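Local coordinates for protein putative dehydrogenase (Pseudomonas fluorescens, PDB 6UUG) that is methanesulfinate monooxygenase MsuC, an acyl-CoA dehydrogenase-like, flavin-dependent oxygenase of a two-component system in bacterial sulfur assimilation, at residues 270-275 with 298-303; 278-283 with 366-371; 360-365 with 374-379. One frame throughout, in Å; residues are numbered along the deposited sequence.

In the fold
All three contacts lie in the C-terminal acyl-CoA dehydrogenase-like part of the chain, on the same side of its centre. Contacts 1 and 3 are buried, with centres about 10 Å apart; contact 2 is at the surface, its centre about 13 Å from that of contact 1 and 11 Å from that of contact 3. Contacts 1 and 3 are tied by the salt bridge from Glu302 OE1 to Arg360 NH1, 2.7 Å long, and probably by a hydrogen bond between Glu270 OE1 and His379 NE2. Tyr274 O lies 3.2 Å from Thr279 N, probably a hydrogen bond joining contacts 1 and 2. Thr279 OG1 probably bonds Thr365 O at 2.7 Å, joining contacts 2 and 3. All three also reach the fourth subunit.

Contact 1 (270-275 with 298-303); sequences EARQYT and AHYGEF
Tyr300 reaches across between two nearly antiparallel helices and ends at Thr275. The short segments run at 164° to each other with axes 12.6 Å apart, a separation bridged mainly by one long aromatic side chain. Its hydroxyl OH donates a hydrogen bond to Thr275 OG1 at 2.8 Å, and OG1 lies in the plane of the ring, at its edge. Thr275 keeps OG1 beside its own backbone N and anti to the carbonyl carbon (chi1 -64°), the position from which it receives this proton; the same oxygen is hydrogen-bonded to Val364 O. The tight part is therefore the phenol end, where Ala271 O also lies 3.2 Å from Tyr300 OH, too poorly angled for a hydrogen bond. On the looser flank, Arg272 crosses the tyrosine at about a right angle, and of its side chain only CG comes within 4 Å, 3.8 Å from Tyr300 CE1. Its guanidinium, turned 82° from the ring plane, leaves for other partners: a salt bridge to Glu269 and a hydrogen bond to Leu404 O of the second subunit. Helix 247-277 and helix 294-327 thus face each other across the tyrosine, with Val364 of helix 362-365 and Gly400 of the second subunit packed on it.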
# COMPACT_ATOMS: atom_id res chain seq x y z
N GLU A 270 6.38 -6.63 -22.09
CA GLU A 270 6.71 -5.46 -22.91
C GLU A 270 7.65 -4.53 -22.16
O GLU A 270 8.58 -3.97 -22.75
CB GLU A 270 5.44 -4.74 -23.35
CG GLU A 270 5.69 -3.61 -24.36
CD GLU A 270 4.42 -3.12 -25.07
OE1 GLU A 270 3.32 -3.36 -24.56
OE2 GLU A 270 4.54 -2.49 -26.14
N ALA A 271 7.43 -4.36 -20.85
CA ALA A 271 8.31 -3.53 -20.04
C ALA A 271 9.72 -4.11 -19.98
O ALA A 271 10.71 -3.38 -20.11
CB ALA A 271 7.73 -3.38 -18.63
N ARG A 272 9.82 -5.43 -19.77
CA ARG A 272 11.10 -6.12 -19.81
C ARG A 272 11.87 -5.75 -21.07
O ARG A 272 13.05 -5.37 -21.01
CB ARG A 272 10.89 -7.63 -19.79
CG ARG A 272 10.92 -8.31 -18.45
CD ARG A 272 11.04 -9.84 -18.67
NE ARG A 272 12.43 -10.25 -18.88
CZ ARG A 272 12.91 -10.76 -20.02
NH1 ARG A 272 12.12 -10.94 -21.07
NH2 ARG A 272 14.19 -11.09 -20.09
N GLN A 273 11.24 -5.92 -22.22
CA GLN A 273 11.94 -5.65 -23.47
C GLN A 273 12.40 -4.20 -23.52
O GLN A 273 13.52 -3.91 -23.94
CB GLN A 273 11.04 -5.98 -24.67
CG GLN A 273 10.69 -7.45 -24.81
CD GLN A 273 11.92 -8.32 -25.00
OE1 GLN A 273 12.88 -7.92 -25.66
NE2 GLN A 273 11.90 -9.52 -24.42
N TYR A 274 11.55 -3.27 -23.05
CA TYR A 274 11.90 -1.86 -23.12
C TYR A 274 13.03 -1.53 -22.15
O TYR A 274 13.98 -0.83 -22.52
CB TYR A 274 10.66 -1.00 -22.84
CG TYR A 274 10.83 0.42 -23.30
CD1 TYR A 274 11.46 1.36 -22.49
CD2 TYR A 274 10.37 0.83 -24.55
CE1 TYR A 274 11.63 2.67 -22.91
CE2 TYR A 274 10.54 2.15 -24.98
CZ TYR A 274 11.17 3.06 -24.15
OH TYR A 274 11.35 4.36 -24.55
N THR A 275 12.96 -2.04 -20.91
CA THR A 275 14.01 -1.82 -19.93
C THR A 275 15.36 -2.27 -20.46
O THR A 275 16.37 -1.56 -20.29
CB THR A 275 13.68 -2.56 -18.62
OG1 THR A 275 12.48 -1.99 -18.07
CG2 THR A 275 14.82 -2.41 -17.61
N ALA A 298 14.57 -4.14 -7.75
CA ALA A 298 13.57 -4.36 -6.71
C ALA A 298 12.16 -4.26 -7.27
O ALA A 298 11.28 -5.05 -6.90
CB ALA A 298 13.80 -3.39 -5.55
N HIS A 299 11.92 -3.30 -8.17
CA HIS A 299 10.63 -3.22 -8.86
C HIS A 299 10.31 -4.52 -9.58
O HIS A 299 9.20 -5.04 -9.49
CB HIS A 299 10.60 -2.10 -9.89
CG HIS A 299 10.37 -0.75 -9.30
ND1 HIS A 299 9.24 -0.44 -8.57
CD2 HIS A 299 11.11 0.38 -9.33
CE1 HIS A 299 9.29 0.82 -8.19
NE2 HIS A 299 10.42 1.35 -8.64
N TYR A 300 11.27 -5.05 -10.35
CA TYR A 300 11.01 -6.30 -11.06
C TYR A 300 10.78 -7.46 -10.11
O TYR A 300 9.96 -8.34 -10.42
CB TYR A 300 12.16 -6.60 -12.04
CG TYR A 300 11.90 -5.94 -13.38
CD1 TYR A 300 11.04 -6.52 -14.29
CD2 TYR A 300 12.47 -4.69 -13.69
CE1 TYR A 300 10.76 -5.91 -15.50
CE2 TYR A 300 12.21 -4.08 -14.93
CZ TYR A 300 11.35 -4.70 -15.81
OH TYR A 300 11.06 -4.11 -17.03
N GLY A 301 11.46 -7.48 -8.95
CA GLY A 301 11.18 -8.51 -7.96
C GLY A 301 9.77 -8.41 -7.40
O GLY A 301 9.11 -9.42 -7.17
N GLU A 302 9.30 -7.19 -7.17
CA GLU A 302 7.90 -7.02 -6.75
C GLU A 302 6.93 -7.44 -7.85
O GLU A 302 5.91 -8.08 -7.56
CB GLU A 302 7.67 -5.58 -6.29
CG GLU A 302 8.43 -5.29 -4.99
CD GLU A 302 8.19 -3.92 -4.42
OE1 GLU A 302 8.00 -2.97 -5.20
OE2 GLU A 302 8.23 -3.79 -3.19
N PHE A 303 7.21 -7.10 -9.11
CA PHE A 303 6.36 -7.60 -10.19
C PHE A 303 6.31 -9.12 -10.19
O PHE A 303 5.25 -9.73 -10.39
CB PHE A 303 6.86 -7.12 -11.55
CG PHE A 303 6.90 -5.62 -11.70
CD1 PHE A 303 6.12 -4.79 -10.90
CD2 PHE A 303 7.75 -5.04 -12.63
CE1 PHE A 303 6.18 -3.40 -11.04
CE2 PHE A 303 7.82 -3.66 -12.78
CZ PHE A 303 7.04 -2.84 -11.97

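Contact 2 (278-283 with 366-371); sequences ETRVWH and GARSTH
Arg368 reaches from the turn after helix 362-365 to the C-terminal end of helix 247-277, where Glu278 is the first residue to leave helical geometry. The contact thus joins two helix-terminating loops of the acyl-CoA dehydrogenase-like C-terminal region. Arg368 NH1 donates to Glu278 O at 2.8 Å, with an N-H...O angle of 146°. The donor stands well above the carbonyl plane, so the bond does not follow a lone pair. The same NH1 donates to a water, which also accepts from Arg280 N at 3.0 Å and so gives that backbone amide a partner. On the other terminal nitrogen, Arg368 NH2 forms a long salt bridge to Glu278 OE1, 3.6 Å away. The arginine chain bends at its third torsion (chi3 58°), turning the guanidinium to meet both the carbonyl and the carboxylate of one residue. Arg280 arrives with an extended chain and lies flat over a face of this group, the planes 21° apart and the centres 4.4 Å apart. The nearby carboxylate of Glu278 probably eases this stacking of like charges. A leucine in place of Arg368 would probably leave Glu278 O and its carboxylate without these partners, and the guanidinium of Arg280 without the flat group it rests on. Thr279 OG1 is satisfied elsewhere, by Thr365 O, which ties this loop to the end of helix 362-365. Within the turn, Gly366 O accepts from both Ser369 N and Ser369 OG. Gly366 itself has positive phi, and a side chain there would run into the preceding carbonyl oxygen. The Ser369 OG bond to Gly366 O is 2.6 Å long and lies in the carbonyl plane.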
# COMPACT_ATOMS: atom_id res chain seq x y z
N GLU A 278 15.93 0.00 -24.41
CA GLU A 278 15.80 1.43 -24.69
C GLU A 278 16.03 2.33 -23.48
O GLU A 278 16.45 3.48 -23.63
CB GLU A 278 14.41 1.72 -25.27
CG GLU A 278 14.05 0.90 -26.51
CD GLU A 278 14.80 1.36 -27.75
OE1 GLU A 278 15.23 2.54 -27.78
OE2 GLU A 278 14.97 0.55 -28.69
N THR A 279 15.74 1.83 -22.27
CA THR A 279 15.81 2.68 -21.09
C THR A 279 17.26 3.05 -20.78
O THR A 279 18.16 2.20 -20.84
CB THR A 279 15.17 1.97 -19.89
OG1 THR A 279 13.81 1.62 -20.22
CG2 THR A 279 15.17 2.85 -18.65
N ARG A 280 17.49 4.32 -20.46
CA ARG A 280 18.80 4.80 -20.04
C ARG A 280 18.84 4.92 -18.52
O ARG A 280 17.85 5.27 -17.88
CB ARG A 280 19.12 6.14 -20.70
CG ARG A 280 18.95 6.15 -22.21
CD ARG A 280 19.09 7.56 -22.78
NE ARG A 280 18.88 7.59 -24.23
CZ ARG A 280 18.82 8.70 -24.95
NH1 ARG A 280 18.95 9.89 -24.37
NH2 ARG A 280 18.62 8.64 -26.26
N VAL A 281 20.01 4.63 -17.95
CA VAL A 281 20.18 4.72 -16.50
C VAL A 281 20.12 6.19 -16.08
O VAL A 281 20.56 7.08 -16.82
CB VAL A 281 21.49 4.04 -16.07
CG1 VAL A 281 22.66 5.01 -16.09
CG2 VAL A 281 21.34 3.38 -14.70
N TRP A 282 19.54 6.44 -14.91
CA TRP A 282 19.46 7.81 -14.39
C TRP A 282 20.86 8.30 -14.04
O TRP A 282 21.68 7.55 -13.50
CB TRP A 282 18.55 7.85 -13.17
CG TRP A 282 18.39 9.21 -12.51
CD1 TRP A 282 18.73 9.54 -11.23
CD2 TRP A 282 17.84 10.40 -13.10
NE1 TRP A 282 18.43 10.86 -10.99
CE2 TRP A 282 17.88 11.41 -12.12
CE3 TRP A 282 17.32 10.70 -14.37
CZ2 TRP A 282 17.42 12.71 -12.36
CZ3 TRP A 282 16.86 11.99 -14.60
CH2 TRP A 282 16.92 12.98 -13.61
N HIS A 283 21.13 9.57 -14.35
CA HIS A 283 22.49 10.08 -14.19
C HIS A 283 22.98 10.06 -12.74
O HIS A 283 24.19 10.17 -12.52
CB HIS A 283 22.60 11.49 -14.79
CG HIS A 283 21.95 12.57 -13.97
ND1 HIS A 283 22.50 13.05 -12.80
CD2 HIS A 283 20.81 13.27 -14.16
CE1 HIS A 283 21.72 14.00 -12.31
NE2 HIS A 283 20.69 14.15 -13.11
N GLY A 366 10.59 4.27 -18.08
CA GLY A 366 11.14 5.62 -18.06
C GLY A 366 10.40 6.60 -18.94
O GLY A 366 9.39 6.30 -19.59
N ALA A 367 10.96 7.82 -18.99
CA ALA A 367 10.25 8.97 -19.54
C ALA A 367 10.01 8.86 -21.04
O ALA A 367 9.05 9.43 -21.55
CB ALA A 367 11.02 10.26 -19.23
N ARG A 368 10.87 8.15 -21.76
CA ARG A 368 10.67 8.02 -23.20
C ARG A 368 9.64 6.95 -23.57
O ARG A 368 9.22 6.90 -24.73
CB ARG A 368 12.02 7.73 -23.88
CG ARG A 368 12.95 8.96 -23.93
CD ARG A 368 14.43 8.59 -24.00
NE ARG A 368 14.75 7.76 -25.16
CZ ARG A 368 14.99 6.45 -25.11
NH1 ARG A 368 14.96 5.81 -23.94
NH2 ARG A 368 15.28 5.78 -26.22
N SER A 369 9.21 6.13 -22.62
CA SER A 369 8.30 5.02 -22.92
C SER A 369 6.85 5.45 -23.02
O SER A 369 5.99 4.62 -23.35
CB SER A 369 8.43 3.92 -21.85
OG SER A 369 7.98 4.36 -20.58
N THR A 370 6.55 6.72 -22.75
CA THR A 370 5.20 7.27 -22.89
C THR A 370 4.91 7.78 -24.29
O THR A 370 3.84 8.34 -24.52
CB THR A 370 4.99 8.40 -21.87
OG1 THR A 370 6.01 9.40 -22.04
CG2 THR A 370 5.05 7.85 -20.45
N HIS A 371 5.84 7.61 -25.23
CA HIS A 371 5.60 7.98 -26.62
C HIS A 371 4.30 7.36 -27.12
O HIS A 371 4.03 6.18 -26.89
CB HIS A 371 6.77 7.51 -27.49
CG HIS A 371 6.84 8.19 -28.83
ND1 HIS A 371 5.77 8.25 -29.69
CD2 HIS A 371 7.86 8.84 -29.45
CE1 HIS A 371 6.12 8.91 -30.78
NE2 HIS A 371 7.38 9.28 -30.66
O HOH W 1 15.33 6.32 -21.07

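Contact 3 (360-365 with 374-379); sequences RLFEVT and LRLDRH
Leu376 presents its CD2 methyl to Leu361, Phe362 and Thr365, and each meets it from a different direction. Leu361 crosses it at a slant, bringing CD1 to 3.7 Å from Leu376 CD2. Phe362 slides past in the opposite sense, with its CE1 3.9 Å from the same methyl. Thr365 instead approaches tip to tip, OG1 lying 3.9 Å from Leu376 CD2; this oxygen is hydrogen-bonded to Ser369 OG. The leucine sends CG anti to its backbone N (chi1 -172°), which directs its isopropyl end toward these three residues. The Phe362 ring is set by its surroundings as well: Leu361 CD1 lies over one face, offset toward the rim, while Asp377 N meets the edge in the ring plane, 3.6 Å from CZ. The aspartate's carboxylate turns to another partner, the salt bridge to Arg381. No hydrogen bond crosses between the segments, so the join is made by apolar and ring-edge contacts. A type I beta turn runs from Arg375 to Arg378: the loop from helix 362-365 folds back so that this turn, leading into helix 378-386, lays Leu376 on that short helix, within the all-helical C-terminal domain of the acyl-CoA dehydrogenase fold.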
# COMPACT_ATOMS: atom_id res chain seq x y z
N ARG A 360 2.94 0.70 -12.43
CA ARG A 360 4.28 0.91 -11.90
C ARG A 360 5.36 0.49 -12.87
O ARG A 360 6.52 0.87 -12.66
CB ARG A 360 4.45 0.19 -10.57
CG ARG A 360 5.18 1.05 -9.55
CD ARG A 360 5.94 0.23 -8.55
NE ARG A 360 5.12 -0.84 -7.99
CZ ARG A 360 5.63 -1.95 -7.48
NH1 ARG A 360 6.95 -2.12 -7.48
NH2 ARG A 360 4.84 -2.89 -6.99
N LEU A 361 5.02 -0.24 -13.95
CA LEU A 361 6.04 -0.58 -14.94
C LEU A 361 6.65 0.68 -15.56
O LEU A 361 7.80 0.64 -16.02
CB LEU A 361 5.48 -1.49 -16.04
CG LEU A 361 4.44 -0.92 -17.02
CD1 LEU A 361 5.11 -0.18 -18.20
CD2 LEU A 361 3.54 -2.05 -17.55
N PHE A 362 5.92 1.80 -15.56
CA PHE A 362 6.51 2.99 -16.16
C PHE A 362 7.71 3.49 -15.38
O PHE A 362 8.55 4.18 -15.96
CB PHE A 362 5.45 4.09 -16.29
CG PHE A 362 4.48 3.87 -17.42
CD1 PHE A 362 4.77 4.31 -18.71
CD2 PHE A 362 3.28 3.19 -17.22
CE1 PHE A 362 3.89 4.11 -19.77
CE2 PHE A 362 2.37 2.98 -18.28
CZ PHE A 362 2.68 3.44 -19.56
N GLU A 363 7.83 3.14 -14.10
CA GLU A 363 9.01 3.56 -13.33
C GLU A 363 10.28 2.81 -13.73
O GLU A 363 11.38 3.25 -13.38
CB GLU A 363 8.79 3.37 -11.84
CG GLU A 363 7.75 4.31 -11.26
CD GLU A 363 7.83 4.39 -9.74
OE1 GLU A 363 6.77 4.55 -9.11
OE2 GLU A 363 8.95 4.30 -9.19
N VAL A 364 10.17 1.69 -14.43
CA VAL A 364 11.35 0.98 -14.92
C VAL A 364 11.51 1.07 -16.42
O VAL A 364 12.55 0.63 -16.94
CB VAL A 364 11.38 -0.50 -14.48
CG1 VAL A 364 11.37 -0.60 -12.95
CG2 VAL A 364 10.24 -1.26 -15.11
N THR A 365 10.53 1.60 -17.15
CA THR A 365 10.71 1.86 -18.57
C THR A 365 11.13 3.31 -18.83
O THR A 365 11.96 3.56 -19.70
CB THR A 365 9.45 1.50 -19.37
OG1 THR A 365 8.33 2.28 -18.92
CG2 THR A 365 9.12 0.04 -19.22
N LEU A 374 3.95 4.01 -29.02
CA LEU A 374 4.09 2.76 -28.28
C LEU A 374 2.80 2.35 -27.59
O LEU A 374 2.57 1.14 -27.42
CB LEU A 374 5.20 2.89 -27.24
CG LEU A 374 6.59 3.28 -27.76
CD1 LEU A 374 7.53 3.57 -26.59
CD2 LEU A 374 7.14 2.16 -28.62
N ARG A 375 1.96 3.32 -27.21
CA ARG A 375 0.71 3.09 -26.45
C ARG A 375 0.91 2.06 -25.34
O ARG A 375 0.12 1.13 -25.15
CB ARG A 375 -0.43 2.68 -27.39
CG ARG A 375 -0.64 3.68 -28.52
CD ARG A 375 -1.73 3.26 -29.49
NE ARG A 375 -3.05 3.45 -28.91
CZ ARG A 375 -3.69 4.61 -28.87
NH1 ARG A 375 -3.13 5.70 -29.37
NH2 ARG A 375 -4.90 4.68 -28.31
N LEU A 376 2.00 2.24 -24.58
CA LEU A 376 2.29 1.33 -23.48
C LEU A 376 1.25 1.41 -22.37
O LEU A 376 1.11 0.46 -21.59
CB LEU A 376 3.70 1.62 -22.95
CG LEU A 376 4.34 0.70 -21.92
CD1 LEU A 376 4.40 -0.75 -22.40
CD2 LEU A 376 5.73 1.23 -21.59
N ASP A 377 0.49 2.51 -22.32
CA ASP A 377 -0.61 2.66 -21.37
C ASP A 377 -1.83 1.83 -21.73
O ASP A 377 -2.78 1.79 -20.94
CB ASP A 377 -1.03 4.13 -21.27
CG ASP A 377 -1.60 4.67 -22.58
OD1 ASP A 377 -1.02 4.36 -23.64
OD2 ASP A 377 -2.64 5.38 -22.57
N ARG A 378 -1.86 1.20 -22.91
CA ARG A 378 -3.06 0.45 -23.30
C ARG A 378 -3.35 -0.70 -22.34
O ARG A 378 -4.52 -0.99 -22.06
CB ARG A 378 -2.92 -0.06 -24.75
CG ARG A 378 -1.98 -1.25 -24.97
CD ARG A 378 -1.70 -1.48 -26.46
NE ARG A 378 -0.86 -2.66 -26.68
CZ ARG A 378 0.45 -2.67 -26.47
NH1 ARG A 378 1.07 -1.57 -26.05
NH2 ARG A 378 1.15 -3.78 -26.68
N HIS A 379 -2.31 -1.33 -21.79
CA HIS A 379 -2.54 -2.39 -20.81
C HIS A 379 -3.27 -1.84 -19.59
O HIS A 379 -4.28 -2.39 -19.16
CB HIS A 379 -1.22 -3.04 -20.38
CG HIS A 379 -0.36 -3.49 -21.52
ND1 HIS A 379 -0.71 -4.54 -22.34
CD2 HIS A 379 0.83 -3.04 -21.97
CE1 HIS A 379 0.24 -4.72 -23.25
NE2 HIS A 379 1.18 -3.82 -23.05